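Side-chain contacts in ATP12 ATPase (Paracoccus denitrificans, PDB 2R31), which probably acts as an assembly chaperone for the F1 part of ATP synthase, where its mitochondrial relatives attend the alpha subunit: residues G94-T99 and D171-P176; S103-A108 and R114-G119; A184-R189 and R232-T237. All coordinates share one frame; numbering follows the deposited sequence. Where two conformers were deposited one is given.

Contact 1 (G94-T99 and D171-P176)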
loop_
_atom_site.group_PDB
_atom_site.type_symbol
_atom_site.label_atom_id
_atom_site.label_comp_id
_atom_site.label_asym_id
_atom_site.label_seq_id
_atom_site.Cartn_x
_atom_site.Cartn_y
_atom_site.Cartn_z
ATOM N N GLY A 94 5.138 -4.848 -10.338
ATOM C CA GLY A 94 4.565 -5.026 -11.657
ATOM C C GLY A 94 4.338 -6.508 -11.967
ATOM O O GLY A 94 3.392 -6.862 -12.706
ATOM N N ASP A 95 5.193 -7.387 -11.466
ATOM C CA ASP A 95 5.074 -8.811 -11.687
ATOM C C ASP A 95 3.829 -9.424 -11.051
ATOM O O ASP A 95 3.407 -10.511 -11.476
ATOM C CB ASP A 95 6.263 -9.552 -11.169
ATOM C CG ASP A 95 7.469 -9.456 -11.987
ATOM O OD1 ASP A 95 7.405 -9.004 -13.178
ATOM O OD2 ASP A 95 8.540 -9.821 -11.423
ATOM N N TYR A 96 3.192 -8.729 -10.096
ATOM C CA TYR A 96 1.916 -9.246 -9.600
ATOM C C TYR A 96 0.846 -9.259 -10.698
ATOM O O TYR A 96 -0.148 -9.961 -10.556
ATOM C CB TYR A 96 1.428 -8.441 -8.398
ATOM C CG TYR A 96 1.951 -8.902 -7.066
ATOM C CD1 TYR A 96 3.212 -8.544 -6.611
ATOM C CD2 TYR A 96 1.184 -9.731 -6.256
ATOM C CE1 TYR A 96 3.680 -8.948 -5.414
ATOM C CE2 TYR A 96 1.659 -10.113 -5.018
ATOM C CZ TYR A 96 2.931 -9.720 -4.602
ATOM O OH TYR A 96 3.341 -10.175 -3.365
ATOM N N GLY A 97 1.041 -8.545 -11.807
ATOM C CA GLY A 97 0.121 -8.725 -12.933
ATOM C C GLY A 97 0.000 -10.122 -13.446
ATOM O O GLY A 97 -0.972 -10.492 -14.034
ATOM N N GLY A 98 1.046 -10.906 -13.276
ATOM C CA GLY A 98 1.066 -12.314 -13.708
ATOM C C GLY A 98 0.622 -13.289 -12.608
ATOM O O GLY A 98 0.539 -14.486 -12.899
ATOM N N THR A 99 0.372 -12.805 -11.404
ATOM C CA THR A 99 -0.008 -13.580 -10.247
ATOM C C THR A 99 -1.093 -12.838 -9.487
ATOM O O THR A 99 -1.002 -12.627 -8.270
ATOM C CB THR A 99 1.198 -13.841 -9.298
ATOM O OG1 THR A 99 1.708 -12.612 -8.747
ATOM C CG2 THR A 99 2.357 -14.570 -9.958
ATOM N N ASP A 171 2.030 -1.944 -0.287
ATOM C CA ASP A 171 1.136 -2.795 0.537
ATOM C C ASP A 171 -0.257 -2.922 -0.054
ATOM O O ASP A 171 -0.970 -3.891 0.201
ATOM C CB ASP A 171 1.059 -2.279 1.963
ATOM C CG ASP A 171 2.313 -2.466 2.768
ATOM O OD1 ASP A 171 3.303 -3.045 2.273
ATOM O OD2 ASP A 171 2.254 -2.019 3.940
ATOM N N LEU A 172 -0.685 -1.926 -0.849
ATOM C CA LEU A 172 -1.953 -2.010 -1.568
ATOM C C LEU A 172 -1.960 -3.138 -2.591
ATOM O O LEU A 172 -3.035 -3.601 -2.979
ATOM C CB LEU A 172 -2.284 -0.657 -2.212
ATOM C CG LEU A 172 -2.560 0.459 -1.233
ATOM C CD1 LEU A 172 -2.569 1.809 -1.976
ATOM C CD2 LEU A 172 -3.817 0.268 -0.432
ATOM N N VAL A 173 -0.783 -3.589 -3.018
ATOM C CA VAL A 173 -0.622 -4.740 -3.881
ATOM C C VAL A 173 -0.371 -6.010 -3.077
ATOM O O VAL A 173 -1.023 -7.022 -3.248
ATOM C CB VAL A 173 0.529 -4.530 -4.902
ATOM C CG1 VAL A 173 0.830 -5.782 -5.698
ATOM C CG2 VAL A 173 0.176 -3.356 -5.815
ATOM N N THR A 174 0.650 -5.970 -2.192
ATOM C CA THR A 174 1.108 -7.212 -1.567
ATOM C C THR A 174 0.159 -7.750 -0.549
ATOM O O THR A 174 0.055 -9.001 -0.392
ATOM C CB THR A 174 2.534 -7.061 -0.976
ATOM O OG1 THR A 174 2.467 -6.063 0.044
ATOM C CG2 THR A 174 3.540 -6.640 -2.014
ATOM N N LEU A 175 -0.543 -6.921 0.201
ATOM C CA LEU A 175 -1.391 -7.468 1.252
ATOM C C LEU A 175 -2.600 -8.170 0.634
ATOM O O LEU A 175 -2.855 -9.351 0.974
ATOM C CB LEU A 175 -1.670 -6.408 2.324
ATOM C CG LEU A 175 -0.427 -5.700 2.911
ATOM C CD1 LEU A 175 -0.852 -4.663 3.938
ATOM C CD2 LEU A 175 0.599 -6.665 3.497
ATOM N N PRO A 176 -3.374 -7.606 -0.323
ATOM C CA PRO A 176 -4.408 -8.390 -0.954
ATOM C C PRO A 176 -3.910 -9.367 -2.001
ATOM O O PRO A 176 -4.622 -10.282 -2.422
ATOM C CB PRO A 176 -5.296 -7.309 -1.569
ATOM C CG PRO A 176 -4.382 -6.157 -1.912
ATOM C CD PRO A 176 -3.419 -6.178 -0.700
#
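Tyr96 lies across the last part of helix 163-174 and carries its whole side of this contact, meeting Val173 with the root of its ring and Thr174 with its phenol end. The first interaction is CH-pi and apolar. Val173 CG1 stands over one ring face, 3.9 Å from the centroid of the Tyr96 ring and 23° off the normal. It is displaced toward the root, with its shortest approach of 3.6 Å to Tyr96 CG. The Val173 methyl gets there because its chi1 of 173° turns CG1 away from its own backbone N and out toward the ring. The second interaction is plain van der Waals packing: Thr174 CG2 comes to 3.8 Å from Tyr96 OH, obliquely to the ring. Thr174 OG1 instead bonds back to the carbonyl of His170, so the threonine turns a methyl to the tyrosine while its hydroxyl is occupied within its own helix. Backbone bonds shape the other side: Gly97 N to Gly94 O and Thr99 N to Tyr96 O, each 3.0 Å, wind the chain in 3-10 fashion around Tyr96. Leu179 touches both Tyr96 and Val173, while Leu93 reaches Val173 and Thr174 from helix 86-95. This is side-chain packing between helices of the ATP12 fold, with a tyrosine from the C-terminal region of helix 86-95 laid against helix 163-174.

Contact 2 (S103-A108 and R114-G119)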
loop_
_atom_site.group_PDB
_atom_site.type_symbol
_atom_site.label_atom_id
_atom_site.label_comp_id
_atom_site.label_asym_id
_atom_site.label_seq_id
_atom_site.Cartn_x
_atom_site.Cartn_y
_atom_site.Cartn_z
ATOM N N SER A 103 -7.281 -12.843 -11.152
ATOM C CA SER A 103 -7.189 -13.810 -12.267
ATOM C C SER A 103 -7.459 -15.229 -11.831
ATOM O O SER A 103 -7.816 -16.052 -12.680
ATOM C CB SER A 103 -5.777 -13.816 -12.888
ATOM O OG SER A 103 -5.509 -12.650 -13.614
ATOM N N TYR A 104 -7.300 -15.574 -10.575
ATOM C CA TYR A 104 -7.276 -16.981 -10.120
ATOM C C TYR A 104 -8.591 -17.304 -9.437
ATOM O O TYR A 104 -8.722 -17.214 -8.191
ATOM C CB TYR A 104 -5.989 -17.251 -9.252
ATOM C CG TYR A 104 -4.884 -17.304 -10.280
ATOM C CD1 TYR A 104 -4.656 -18.494 -10.976
ATOM C CD2 TYR A 104 -4.111 -16.224 -10.602
ATOM C CE1 TYR A 104 -3.678 -18.603 -11.944
ATOM C CE2 TYR A 104 -3.134 -16.292 -11.558
ATOM C CZ TYR A 104 -2.907 -17.487 -12.232
ATOM O OH TYR A 104 -1.915 -17.572 -13.210
ATOM N N ARG A 105 -9.593 -17.673 -10.208
ATOM C CA ARG A 105 -10.971 -17.910 -9.714
ATOM C C ARG A 105 -11.071 -19.299 -9.146
ATOM O O ARG A 105 -10.278 -20.194 -9.498
ATOM C CB ARG A 105 -11.972 -17.719 -10.880
ATOM C CG ARG A 105 -11.923 -16.441 -11.692
ATOM C CD ARG A 105 -12.246 -15.219 -10.917
ATOM N NE ARG A 105 -11.981 -13.909 -11.486
ATOM C CZ ARG A 105 -12.841 -13.177 -12.182
ATOM N NH1 ARG A 105 -14.052 -13.651 -12.425
ATOM N NH2 ARG A 105 -12.444 -11.971 -12.609
ATOM N N ALA A 106 -12.022 -19.513 -8.258
ATOM C CA ALA A 106 -12.449 -20.873 -7.928
ATOM C C ALA A 106 -13.019 -21.605 -9.133
ATOM O O ALA A 106 -13.573 -21.083 -10.112
ATOM C CB ALA A 106 -13.484 -20.781 -6.822
ATOM N N ASP A 107 -13.007 -22.884 -9.037
ATOM C CA ASP A 107 -13.836 -23.611 -9.996
ATOM C C ASP A 107 -15.093 -24.195 -9.335
ATOM O O ASP A 107 -15.838 -24.827 -10.068
ATOM C CB ASP A 107 -12.959 -24.601 -10.759
ATOM C CG ASP A 107 -12.463 -25.741 -9.916
ATOM O OD1 ASP A 107 -12.806 -25.831 -8.736
ATOM O OD2 ASP A 107 -11.683 -26.500 -10.494
ATOM N N ALA A 108 -15.291 -23.992 -8.051
ATOM C CA ALA A 108 -16.425 -24.477 -7.315
ATOM C C ALA A 108 -16.401 -23.900 -5.920
ATOM O O ALA A 108 -15.347 -23.506 -5.421
ATOM C CB ALA A 108 -16.360 -25.992 -7.155
ATOM N N ARG A 114 -19.686 -17.254 -9.070
ATOM C CA ARG A 114 -20.504 -16.092 -9.372
ATOM C C ARG A 114 -20.153 -14.891 -8.487
ATOM O O ARG A 114 -20.117 -13.744 -8.957
ATOM C CB ARG A 114 -22.001 -16.401 -9.314
ATOM C CG ARG A 114 -22.370 -17.400 -10.403
ATOM C CD ARG A 114 -23.874 -17.482 -10.581
ATOM N NE ARG A 114 -24.233 -18.500 -11.567
ATOM C CZ ARG A 114 -24.608 -19.716 -11.277
ATOM N NH1 ARG A 114 -24.751 -20.085 -10.015
ATOM N NH2 ARG A 114 -24.864 -20.550 -12.264
ATOM N N ALA A 115 -19.901 -15.110 -7.201
ATOM C CA ALA A 115 -19.532 -14.026 -6.287
ATOM C C ALA A 115 -18.241 -13.355 -6.716
ATOM O O ALA A 115 -18.079 -12.141 -6.688
ATOM C CB ALA A 115 -19.411 -14.501 -4.851
ATOM N N GLN A 116 -17.255 -14.169 -7.098
ATOM C CA GLN A 116 -15.974 -13.656 -7.569
ATOM C C GLN A 116 -16.186 -12.830 -8.838
ATOM O O GLN A 116 -15.618 -11.748 -8.982
ATOM C CB GLN A 116 -14.973 -14.779 -7.794
ATOM C CG GLN A 116 -14.440 -15.477 -6.539
ATOM C CD GLN A 116 -13.604 -16.724 -6.873
ATOM O OE1 GLN A 116 -13.786 -17.319 -7.908
ATOM N NE2 GLN A 116 -12.735 -17.182 -5.973
ATOM N N ALA A 117 -16.991 -13.311 -9.786
ATOM C CA ALA A 117 -17.206 -12.589 -11.024
ATOM C C ALA A 117 -17.877 -11.273 -10.756
ATOM O O ALA A 117 -17.504 -10.219 -11.315
ATOM C CB ALA A 117 -18.020 -13.461 -11.982
ATOM N N GLU A 118 -18.908 -11.276 -9.875
ATOM C CA GLU A 118 -19.626 -10.023 -9.592
ATOM C C GLU A 118 -18.709 -8.942 -9.067
ATOM O O GLU A 118 -18.819 -7.767 -9.443
ATOM C CB GLU A 118 -20.747 -10.276 -8.573
ATOM C CG GLU A 118 -21.553 -9.042 -8.199
ATOM C CD GLU A 118 -22.509 -9.191 -7.049
ATOM O OE1 GLU A 118 -22.358 -10.067 -6.168
ATOM O OE2 GLU A 118 -23.439 -8.387 -7.008
ATOM N N GLY A 119 -17.827 -9.353 -8.163
ATOM C CA GLY A 119 -16.942 -8.358 -7.556
ATOM C C GLY A 119 -15.760 -7.973 -8.415
ATOM O O GLY A 119 -15.309 -6.836 -8.448
#
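Gln116 reaches from helix 110-130 to the chain just past strand 104-105 and receives the backbone N-H of Ala106 on its amide oxygen. Ala106 N lies 2.8 Å from Gln116 OE1, in the carbonyl plane and on a lone pair. The C=O...N angle is 113°, and the N-H...O angle is somewhat bent at 147°. Beyond CG the glutamine chain runs extended, which carries the amide across to the chain leaving the strand. Its other end is used as well: NE2 bonds to Asp202 OD1, so a donor and an acceptor together set which way round the amide sits. Gln116 OE1 also packs at 3.6 Å from Ala106 CB and 3.5 Å from Arg105 CB. The contact lies within a beta-alpha-beta unit, in which strand 104-105 is followed by helix 110-130 and then by the parallel strand 138-139; Arg105 pairs by backbone bonds with Thr138 and Gly140. The Arg105 side chain bends at CG and slides past Gln116 in the opposite direction, its guanidinium plane 69° from the amide. Gln116 O stands 4.2 Å above one guanidinium face, displaced toward its rim, and Arg105 NH1 comes obliquely to 3.6 Å from Ala117 CA. The polar end is held at NE by the carbonyl of Leu102, just ahead of the strand, and at NH1 by a salt bridge to Asp121; a Tris molecule, probably from the crystallisation liquor, lies close by.

Contact 3 (A184-R189 and R232-T237)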
loop_
_atom_site.group_PDB
_atom_site.type_symbol
_atom_site.label_atom_id
_atom_site.label_comp_id
_atom_site.label_asym_id
_atom_site.label_seq_id
_atom_site.Cartn_x
_atom_site.Cartn_y
_atom_site.Cartn_z
ATOM N N ALA A 184 -6.010 0.182 -8.787
ATOM C CA ALA A 184 -7.338 0.787 -8.739
ATOM C C ALA A 184 -7.460 1.751 -7.589
ATOM O O ALA A 184 -8.176 2.767 -7.710
ATOM C CB ALA A 184 -8.390 -0.309 -8.668
ATOM N N VAL A 185 -6.780 1.513 -6.469
ATOM C CA VAL A 185 -6.799 2.459 -5.356
ATOM C C VAL A 185 -6.026 3.716 -5.758
ATOM O O VAL A 185 -6.519 4.844 -5.645
ATOM C CB VAL A 185 -6.270 1.838 -4.063
ATOM C CG1 VAL A 185 -6.129 2.929 -2.987
ATOM C CG2 VAL A 185 -7.171 0.717 -3.601
ATOM N N ILE A 186 -4.769 3.580 -6.199
ATOM C CA ILE A 186 -3.974 4.784 -6.445
ATOM C C ILE A 186 -4.507 5.582 -7.635
ATOM O O ILE A 186 -4.297 6.801 -7.693
ATOM C CB ILE A 186 -2.466 4.478 -6.574
ATOM C CG1 ILE A 186 -2.086 3.660 -7.769
ATOM C CG2 ILE A 186 -1.934 3.878 -5.264
ATOM C CD1 ILE A 186 -0.625 3.792 -8.192
ATOM N N ARG A 187 -5.195 4.922 -8.577
ATOM C CA ARG A 187 -5.778 5.600 -9.762
ATOM C C ARG A 187 -7.207 6.059 -9.506
ATOM O O ARG A 187 -7.812 6.626 -10.443
ATOM C CB ARG A 187 -5.637 4.745 -11.006
ATOM C CG ARG A 187 -4.205 4.423 -11.395
ATOM C CD ARG A 187 -3.243 5.574 -11.367
ATOM N NE ARG A 187 -1.961 5.292 -11.977
ATOM C CZ ARG A 187 -0.898 6.071 -11.837
ATOM N NH1 ARG A 187 0.212 5.769 -12.528
ATOM N NH2 ARG A 187 -0.910 7.129 -11.034
ATOM N N GLY A 188 -7.756 5.870 -8.329
ATOM C CA GLY A 188 -9.038 6.443 -7.979
ATOM C C GLY A 188 -10.265 5.705 -8.427
ATOM O O GLY A 188 -11.350 6.258 -8.285
ATOM N N ARG A 189 -10.119 4.475 -8.853
ATOM C CA ARG A 189 -11.263 3.653 -9.258
ATOM C C ARG A 189 -12.019 3.079 -8.058
ATOM O O ARG A 189 -13.256 2.932 -8.136
ATOM C CB ARG A 189 -10.802 2.585 -10.227
ATOM C CG ARG A 189 -11.859 1.546 -10.625
ATOM C CD ARG A 189 -13.076 2.120 -11.285
ATOM N NE ARG A 189 -14.037 1.104 -11.653
ATOM C CZ ARG A 189 -14.856 0.478 -10.803
ATOM N NH1 ARG A 189 -14.828 0.829 -9.538
ATOM N NH2 ARG A 189 -15.688 -0.478 -11.254
ATOM N N ARG A 232 -3.521 6.700 2.496
ATOM C CA ARG A 232 -3.262 8.063 3.017
ATOM C C ARG A 232 -1.912 8.577 2.537
ATOM O O ARG A 232 -1.770 9.729 2.154
ATOM C CB ARG A 232 -3.349 7.997 4.551
ATOM C CG ARG A 232 -3.085 9.308 5.246
ATOM C CD ARG A 232 -4.050 10.418 4.865
ATOM N NE ARG A 232 -3.942 11.506 5.820
ATOM C CZ ARG A 232 -4.414 12.718 5.603
ATOM N NH1 ARG A 232 -5.046 13.009 4.474
ATOM N NH2 ARG A 232 -4.258 13.652 6.549
ATOM N N PHE A 233 -0.871 7.719 2.599
ATOM C CA PHE A 233 0.451 8.106 2.149
ATOM C C PHE A 233 0.431 8.438 0.666
ATOM O O PHE A 233 1.093 9.415 0.242
ATOM C CB PHE A 233 1.433 6.965 2.480
ATOM C CG PHE A 233 2.883 7.340 2.407
ATOM C CD1 PHE A 233 3.441 8.152 3.368
ATOM C CD2 PHE A 233 3.738 6.895 1.412
ATOM C CE1 PHE A 233 4.777 8.481 3.396
ATOM C CE2 PHE A 233 5.097 7.202 1.438
ATOM C CZ PHE A 233 5.592 7.970 2.429
ATOM N N TRP A 234 -0.290 7.684 -0.149
ATOM C CA TRP A 234 -0.462 7.991 -1.567
ATOM C C TRP A 234 -0.998 9.413 -1.730
ATOM O O TRP A 234 -0.435 10.253 -2.451
ATOM C CB TRP A 234 -1.424 6.973 -2.258
ATOM C CG TRP A 234 -1.704 7.456 -3.646
ATOM C CD1 TRP A 234 -2.790 8.175 -4.043
ATOM C CD2 TRP A 234 -0.871 7.315 -4.794
ATOM N NE1 TRP A 234 -2.672 8.501 -5.370
ATOM C CE2 TRP A 234 -1.525 7.991 -5.862
ATOM C CE3 TRP A 234 0.345 6.697 -5.068
ATOM C CZ2 TRP A 234 -0.988 8.059 -7.141
ATOM C CZ3 TRP A 234 0.880 6.760 -6.317
ATOM C CH2 TRP A 234 0.221 7.431 -7.358
ATOM N N HIS A 235 -2.129 9.713 -1.098
ATOM C CA HIS A 235 -2.761 11.002 -1.315
ATOM C C HIS A 235 -1.869 12.148 -0.845
ATOM O O HIS A 235 -1.775 13.200 -1.500
ATOM C CB HIS A 235 -4.124 11.062 -0.651
ATOM C CG HIS A 235 -5.148 10.212 -1.308
ATOM N ND1 HIS A 235 -5.499 10.370 -2.618
ATOM C CD2 HIS A 235 -5.833 9.176 -0.797
ATOM C CE1 HIS A 235 -6.430 9.419 -2.888
ATOM N NE2 HIS A 235 -6.671 8.701 -1.789
ATOM N N LEU A 236 -1.214 11.989 0.308
ATOM C CA LEU A 236 -0.399 13.058 0.842
ATOM C C LEU A 236 0.832 13.351 0.015
ATOM O O LEU A 236 1.403 14.425 0.151
ATOM C CB LEU A 236 0.018 12.753 2.277
ATOM C CG LEU A 236 -1.090 12.876 3.324
ATOM C CD1 LEU A 236 -0.594 12.316 4.639
ATOM C CD2 LEU A 236 -1.550 14.299 3.513
ATOM N N THR A 237 1.283 12.396 -0.794
ATOM C CA THR A 237 2.500 12.542 -1.597
ATOM C C THR A 237 2.225 13.019 -3.014
ATOM O O THR A 237 3.177 13.165 -3.787
ATOM C CB THR A 237 3.346 11.275 -1.557
ATOM O OG1 THR A 237 2.611 10.173 -2.078
ATOM C CG2 THR A 237 3.869 11.013 -0.140
#
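Ile186 and Trp234 bring the ends of helices 179-186 and 214-236 together, their CA atoms 6.8 Å apart, where the first helix closes in a Schellman motif: Gly188 has positive phi, and Arg189 N bonds back to Ala184 O at 2.8 Å. The pair belongs to the buried helical core of the ATP12 fold. Ile186 sits on one face of the indole, crossing it at about a right angle. Its CB stands nearly plumb over the six-membered ring of Trp234, 3.6 Å from the centroid and 9° off the normal, a CH-pi contact. Trp234 swings out to meet it with CG trans to its backbone N, chi1 172°. Ile186 CG2 covers the ring-fusion side, 3.6 Å from Trp234 CD2, while CD1 extends toward the far edge, 3.8 Å from Trp234 CZ3. Although the Ile186 carbonyl oxygen lies 3.3 Å from Trp234 NE1, the angle is too poor for a hydrogen bond. Ala168 of helix 163-174 and Leu161 also touch the indole; Arg238 adds a cation-pi contact to Trp234. Arg187 starts away from helix 214-236 but bends at CG back along Ile186, while its NH1 forms a salt bridge with Glu157. Its guanidinium plane stands 82° from the indole plane, and Arg187 NH2 approaches the ring obliquely, 3.9 Å from Trp234 CH2.

From the N terminus, the chain passes the small antiparallel sheet and two helices before helix 86-95 leads into contact 1. That contact closes only at 171-176, after a long, mainly helical loop. Contact 2 falls wholly within this loop as a short-range closure, joining strand 104-105 to the helix that follows it; Gly98 O of contact 1 and Tyr104 OH of contact 2 pack 4.0 Å apart. Contact 3 opens after contact 1 has closed and spans helices 192-199 and 201-210, tying helix 179-186 to the C-terminal helix. No loops cross. Leu172, packing on Val185 and Ile186, joins contacts 1 and 3, whereas contacts 2 and 3 do not touch.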